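Local coordinates for Lmo2119 protein (Listeria monocytogenes serovar 1/2a, PDB 5HQH) that is of unknown function, the piece described here being a YbbR-like domain from a longer listerial protein that carries a signal sequence, at residues 20-23 with 27-30; 48-51 with 55-58. All coordinates share one frame; numbering follows the deposited sequence. Where two conformers were deposited one is given.

How the contacts relate
Contacts 1 and 2 each bridge a short connection in one YbbR-like domain, but with different chemistry. Contact 1 (20-23 with 27-30) lies toward the surface and joins the end of strand 9-21 to the short strand 27-30, using two direct hydrogen bonds and a tyrosine ring packed against aliphatic groups. Contact 2 (48-51 with 55-58) is more buried and smaller; it brings helix 44-53 to the approach of strand 57-61 through an aromatic edge and one water bridge, without a direct hydrogen bond. Their centres are about 24 Å apart, yet neighbouring strands 9-21 and 57-61 connect them, and Y21 packs on T57.

Contact 1. Residues 20-23 with 27-30; sequences VYYD and LYIS
The connection from strand 9-21 to strand 27-30 is an alpha-turn, closed where the amide of L27 meets the carbonyl of D23, four residues earlier in the chain. L27 N donates to D23 O over 3.0 Å in a moderately bent bond (N-H...O 141°). Beside the turn, Y22 reaches across to the second strand. With CG set between the backbone N and the carbonyl carbon (chi1 63°), its ring extends over the gap until the hydroxyl meets the chain beyond L27, and Y22 OH accepts the amide of I29 at 3.2 Å from I29 N. The phenol oxygen thus takes up a strand amide that is not turned to strand 84-98, with an angle of 151° at the hydrogen. L27 O lies at the edge of the ring, in its plane, 3.4 Å from Y22 CE2. I29 supplies the covering for one face: its terminal methyl CD1 sits 3.5 Å from the centroid of the Y22 ring in a CH-pi contact, displaced toward the CG end in the conformer considered here. Edge, face and hydroxyl of one tyrosine are therefore all engaged by strand 27-30, which should restrict the tilt of the ring. The carboxylate of D23 turns back into the loop, where OD2 bonds to N26 ND2 and OD1 more weakly to T25 N. Strands 9-21 and 27-30 are not paired with each other in the sheet: Y21 bonds through its backbone to A60 and L62, whereas Y28 and S30 pair with Q97 and N95 of strand 84-98, and L62 packs against both Y22 and I29.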
ATOM      1  N   VAL A  20       2.627  -4.178  -4.582  0.70 10.56           N
ATOM      2  CA  VAL A  20       2.571  -3.355  -5.783  0.70 10.87           C
ATOM      3  C   VAL A  20       2.060  -4.195  -6.952  0.70 10.75           C
ATOM      4  O   VAL A  20       2.663  -5.188  -7.285  0.70 10.62           O
ATOM      5  CB  VAL A  20       3.964  -2.783  -6.165  0.70 11.42           C
ATOM      6  CG1 VAL A  20       3.777  -1.670  -7.205  0.70 11.07           C
ATOM      7  CG2 VAL A  20       4.705  -2.259  -4.949  0.70 11.76           C
ATOM      8  N   TYR A  21       0.964  -3.752  -7.567  1.00 10.34           N
ATOM      9  CA  TYR A  21       0.286  -4.461  -8.630  1.00 10.54           C
ATOM     10  C   TYR A  21       0.433  -3.703  -9.930  1.00 10.64           C
ATOM     11  O   TYR A  21       0.216  -2.495  -9.970  1.00 10.76           O
ATOM     12  CB  TYR A  21      -1.200  -4.626  -8.284  1.00 11.08           C
ATOM     13  CG  TYR A  21      -1.476  -5.258  -6.959  1.00 11.50           C
ATOM     14  CD1 TYR A  21      -0.912  -6.461  -6.589  1.00 11.77           C
ATOM     15  CD2 TYR A  21      -2.373  -4.669  -6.065  1.00 12.49           C
ATOM     16  CE1 TYR A  21      -1.215  -7.043  -5.337  1.00 12.90           C
ATOM     17  CE2 TYR A  21      -2.675  -5.229  -4.846  1.00 13.65           C
ATOM     18  CZ  TYR A  21      -2.106  -6.414  -4.472  1.00 13.49           C
ATOM     19  OH  TYR A  21      -2.441  -6.960  -3.207  1.00 16.17           O
ATOM     20  N   TYR A  22       0.810  -4.426 -10.983  1.00 10.19           N
ATOM     21  CA  TYR A  22       1.079  -3.846 -12.301  1.00 10.58           C
ATOM     22  C   TYR A  22       1.404  -4.917 -13.295  1.00 10.78           C
ATOM     23  O   TYR A  22       1.421  -6.095 -12.941  1.00 11.22           O
ATOM     24  CB  TYR A  22       2.216  -2.821 -12.223  1.00 10.56           C
ATOM     25  CG  TYR A  22       3.564  -3.313 -11.818  1.00 10.15           C
ATOM     26  CD1 TYR A  22       3.942  -3.379 -10.482  1.00 10.70           C
ATOM     27  CD2 TYR A  22       4.516  -3.654 -12.766  1.00 10.15           C
ATOM     28  CE1 TYR A  22       5.226  -3.766 -10.109  1.00 10.95           C
ATOM     29  CE2 TYR A  22       5.788  -4.020 -12.400  1.00 10.73           C
ATOM     30  CZ  TYR A  22       6.131  -4.084 -11.078  1.00 10.68           C
ATOM     31  OH  TYR A  22       7.430  -4.416 -10.708  1.00 11.96           O
ATOM     32  N   ASP A  23       1.647  -4.524 -14.546  1.00 10.26           N
ATOM     33  CA  ASP A  23       2.064  -5.442 -15.612  1.00 10.60           C
ATOM     34  C   ASP A  23       3.511  -5.833 -15.379  1.00 10.94           C
ATOM     35  O   ASP A  23       4.427  -5.160 -15.842  1.00 10.53           O
ATOM     36  CB  ASP A  23       1.845  -4.762 -16.958  1.00 10.45           C
ATOM     37  CG  ASP A  23       2.415  -5.518 -18.127  1.00 10.88           C
ATOM     38  OD1 ASP A  23       2.926  -6.634 -17.984  1.00 11.02           O
ATOM     39  OD2 ASP A  23       2.327  -4.992 -19.244  1.00 11.69           O
ATOM     40  N   LEU A  27       6.887  -4.483 -17.373  1.00  9.41           N
ATOM     41  CA  LEU A  27       7.363  -3.379 -16.572  1.00  9.84           C
ATOM     42  C   LEU A  27       8.065  -3.788 -15.292  1.00  9.70           C
ATOM     43  O   LEU A  27       7.942  -4.923 -14.840  1.00  9.82           O
ATOM     44  CB  LEU A  27       6.182  -2.463 -16.217  1.00  9.97           C
ATOM     45  CG  LEU A  27       5.225  -2.076 -17.342  1.00 10.52           C
ATOM     46  CD1 LEU A  27       4.080  -1.302 -16.746  1.00 11.03           C
ATOM     47  CD2 LEU A  27       5.950  -1.285 -18.413  1.00 11.07           C
ATOM     48  N   TYR A  28       8.853  -2.839 -14.748  1.00 10.20           N
ATOM     49  CA  TYR A  28       9.436  -2.944 -13.402  1.00 10.09           C
ATOM     50  C   TYR A  28       9.231  -1.592 -12.749  1.00 10.42           C
ATOM     51  O   TYR A  28       9.473  -0.559 -13.386  1.00 10.60           O
ATOM     52  CB  TYR A  28      10.917  -3.358 -13.414  1.00 10.72           C
ATOM     53  CG  TYR A  28      11.381  -3.576 -12.000  1.00 11.77           C
ATOM     54  CD1 TYR A  28      10.860  -4.620 -11.258  1.00 13.13           C
ATOM     55  CD2 TYR A  28      12.187  -2.662 -11.355  1.00 13.57           C
ATOM     56  CE1 TYR A  28      11.189  -4.818  -9.925  1.00 14.65           C
ATOM     57  CE2 TYR A  28      12.537  -2.856 -10.022  1.00 13.48           C
ATOM     58  CZ  TYR A  28      12.029  -3.927  -9.317  1.00 14.53           C
ATOM     59  OH  TYR A  28      12.375  -4.124  -7.974  1.00 16.00           O
ATOM     60  N   ILE A  29       8.749  -1.575 -11.514  0.70 10.67           N
ATOM     61  CA  ILE A  29       8.433  -0.278 -10.867  0.70 11.95           C
ATOM     62  C   ILE A  29       9.306  -0.072  -9.621  0.70 11.75           C
ATOM     63  O   ILE A  29       9.319  -0.918  -8.751  0.70 12.81           O
ATOM     64  CB  ILE A  29       6.902  -0.156 -10.598  0.70 13.01           C
ATOM     65  CG1 ILE A  29       6.114  -0.326 -11.908  0.70 12.92           C
ATOM     66  CG2 ILE A  29       6.562   1.182  -9.949  0.70 13.32           C
ATOM     67  CD1 ILE A  29       4.601  -0.214 -11.786  0.70 13.53           C
ATOM     68  N   SER A  30      10.054   1.048  -9.581  1.00 11.22           N
ATOM     69  CA  SER A  30      10.913   1.414  -8.486  1.00 11.34           C
ATOM     70  C   SER A  30      10.290   2.638  -7.814  1.00 11.47           C
ATOM     71  O   SER A  30       9.377   3.259  -8.356  1.00 11.59           O
ATOM     72  CB  SER A  30      12.331   1.687  -8.982  1.00 11.45           C
ATOM     73  OG  SER A  30      12.342   2.688  -9.971  1.00 12.02           O
TER

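Contact 2. Residues 48-51 with 55-58; sequences QSAK and DFTV
A50 and F56 form the direct part of this helix-to-strand junction, and they meet at the edge of the phenylalanine ring. The main-chain oxygen of A50 lies close to the ring plane, 3.6 Å from F56 CE2, so the carbonyl faces the rim of C-H groups and not the pi cloud. The methyl adds a looser apolar touch, A50 CB being 4.3 Å from F56 CD2. F56 gains this position through its first torsion (chi1 53°), which places CG between the backbone N and the carbonyl carbon and brings the far end of the ring closer to the helix than the direction of its first bond would suggest.

The second link runs through solvent. In the conformer of S49 considered here, the hydroxyl OG is 2.9 Å from a water molecule, and this water donates a hydrogen bond to D55 OD1 at 2.8 Å. Too far apart for a bond of their own, the serine and the aspartate are thus joined by a single bridging molecule on the more exposed side of the junction.

Further out, the apolar pair is embedded in the core of the domain: F56 packs on V16, V38, L40 and V79, while A50 rests on L40 and L83. The helix is tied to the first strand by polar groups as well, K51 NZ forming a salt bridge with E11 OE1 and Q48 NE2 bonding to D9 OD2 and E11 OE2.

The chemistry is accordingly divided by depth. Inside, a carbonyl oxygen meets a ring edge whose hydrogens carry slight positive charge, an arrangement that is probably mildly favourable electrostatically; outside, a bridging water carries the polar link. Between 48-51 and 55-58 there is no direct hydrogen bond, and the direct polar ties made by K51 and Q48 go instead to strand 9-21.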
ATOM      1  N   GLN A  48      -7.770  -4.779  17.647  1.00 13.69           N
ATOM      2  CA  GLN A  48      -6.802  -5.691  18.199  1.00 13.77           C
ATOM      3  C   GLN A  48      -6.563  -6.936  17.329  1.00 13.42           C
ATOM      4  O   GLN A  48      -5.422  -7.396  17.230  1.00 13.28           O
ATOM      5  CB  GLN A  48      -7.151  -6.051  19.642  1.00 15.25           C
ATOM      6  CG  GLN A  48      -7.016  -4.857  20.579  1.00 15.82           C
ATOM      7  CD  GLN A  48      -5.610  -4.282  20.621  1.00 16.79           C
ATOM      8  OE1 GLN A  48      -4.618  -5.015  20.681  1.00 17.14           O
ATOM      9  NE2 GLN A  48      -5.521  -2.972  20.543  1.00 17.29           N
ATOM     10  N   SER A  49      -7.606  -7.471  16.695  0.50 13.53           N
ATOM     11  CA  SER A  49      -7.427  -8.608  15.808  0.50 14.09           C
ATOM     12  C   SER A  49      -6.603  -8.200  14.604  0.50 12.86           C
ATOM     13  O   SER A  49      -5.739  -8.944  14.166  0.50 12.69           O
ATOM     14  CB  SER A  49      -8.779  -9.186  15.371  0.50 15.02           C
ATOM     15  OG  SER A  49      -8.619 -10.179  14.363  0.50 15.99           O
ATOM     16  N   ALA A  50      -6.840  -6.991  14.089  1.00 12.01           N
ATOM     17  CA  ALA A  50      -6.101  -6.520  12.912  1.00 12.15           C
ATOM     18  C   ALA A  50      -4.633  -6.329  13.273  1.00 11.99           C
ATOM     19  O   ALA A  50      -3.745  -6.637  12.476  1.00 12.06           O
ATOM     20  CB  ALA A  50      -6.700  -5.224  12.405  1.00 12.49           C
ATOM     21  N   LYS A  51      -4.368  -5.812  14.459  1.00 12.46           N
ATOM     22  CA  LYS A  51      -2.977  -5.684  14.915  1.00 13.57           C
ATOM     23  C   LYS A  51      -2.313  -7.040  15.101  1.00 13.68           C
ATOM     24  O   LYS A  51      -1.178  -7.247  14.657  1.00 15.01           O
ATOM     25  CB  LYS A  51      -2.925  -4.884  16.214  1.00 15.15           C
ATOM     26  CG  LYS A  51      -1.550  -4.845  16.851  1.00 17.16           C
ATOM     27  CD  LYS A  51      -1.579  -3.969  18.074  1.00 19.79           C
ATOM     28  CE  LYS A  51      -0.247  -3.950  18.801  1.00 21.47           C
ATOM     29  NZ  LYS A  51      -0.328  -3.015  19.960  1.00 24.84           N
ATOM     30  N   ASP A  55      -3.627  -8.874   8.845  1.00 12.90           N
ATOM     31  CA  ASP A  55      -4.161  -9.520   7.649  1.00 13.82           C
ATOM     32  C   ASP A  55      -4.758  -8.548   6.629  1.00 14.68           C
ATOM     33  O   ASP A  55      -5.272  -8.971   5.576  1.00 18.95           O
ATOM     34  CB  ASP A  55      -5.101 -10.693   7.996  1.00 14.94           C
ATOM     35  CG  ASP A  55      -6.252 -10.318   8.887  1.00 15.57           C
ATOM     36  OD1 ASP A  55      -6.258  -9.259   9.549  1.00 14.15           O
ATOM     37  OD2 ASP A  55      -7.169 -11.139   8.990  1.00 18.89           O
ATOM     38  N   PHE A  56      -4.684  -7.258   6.926  1.00 12.34           N
ATOM     39  CA  PHE A  56      -5.038  -6.225   5.932  1.00 12.25           C
ATOM     40  C   PHE A  56      -3.849  -6.080   5.000  1.00 11.94           C
ATOM     41  O   PHE A  56      -2.731  -6.512   5.314  1.00 12.12           O
ATOM     42  CB  PHE A  56      -5.374  -4.909   6.584  1.00 11.95           C
ATOM     43  CG  PHE A  56      -4.313  -4.402   7.538  1.00 12.00           C
ATOM     44  CD1 PHE A  56      -3.282  -3.601   7.073  1.00 13.33           C
ATOM     45  CD2 PHE A  56      -4.328  -4.728   8.901  1.00 12.46           C
ATOM     46  CE1 PHE A  56      -2.286  -3.175   7.930  1.00 12.77           C
ATOM     47  CE2 PHE A  56      -3.338  -4.305   9.748  1.00 12.82           C
ATOM     48  CZ  PHE A  56      -2.314  -3.493   9.262  1.00 13.17           C
ATOM     49  N   THR A  57      -4.098  -5.479   3.844  1.00 10.62           N
ATOM     50  CA  THR A  57      -3.096  -5.360   2.782  1.00 10.35           C
ATOM     51  C   THR A  57      -3.008  -3.947   2.293  1.00  9.14           C
ATOM     52  O   THR A  57      -4.002  -3.416   1.826  1.00  8.92           O
ATOM     53  CB  THR A  57      -3.505  -6.239   1.592  1.00 10.80           C
ATOM     54  OG1 THR A  57      -3.646  -7.609   2.043  1.00 14.15           O
ATOM     55  CG2 THR A  57      -2.512  -6.139   0.465  1.00 11.89           C
ATOM     56  N   VAL A  58      -1.825  -3.320   2.423  1.00  8.78           N
ATOM     57  CA  VAL A  58      -1.569  -1.991   1.878  1.00  8.35           C
ATOM     58  C   VAL A  58      -0.973  -2.197   0.493  1.00  7.77           C
ATOM     59  O   VAL A  58      -0.102  -3.045   0.323  1.00  8.85           O
ATOM     60  CB  VAL A  58      -0.572  -1.195   2.734  1.00  8.70           C
ATOM     61  CG1 VAL A  58      -0.337   0.184   2.133  1.00  9.22           C
ATOM     62  CG2 VAL A  58      -1.081  -1.074   4.160  1.00  9.60           C
TER
HETATM   63  O   HOH W   1      -8.079  -9.252  11.650  1.00 16.36           O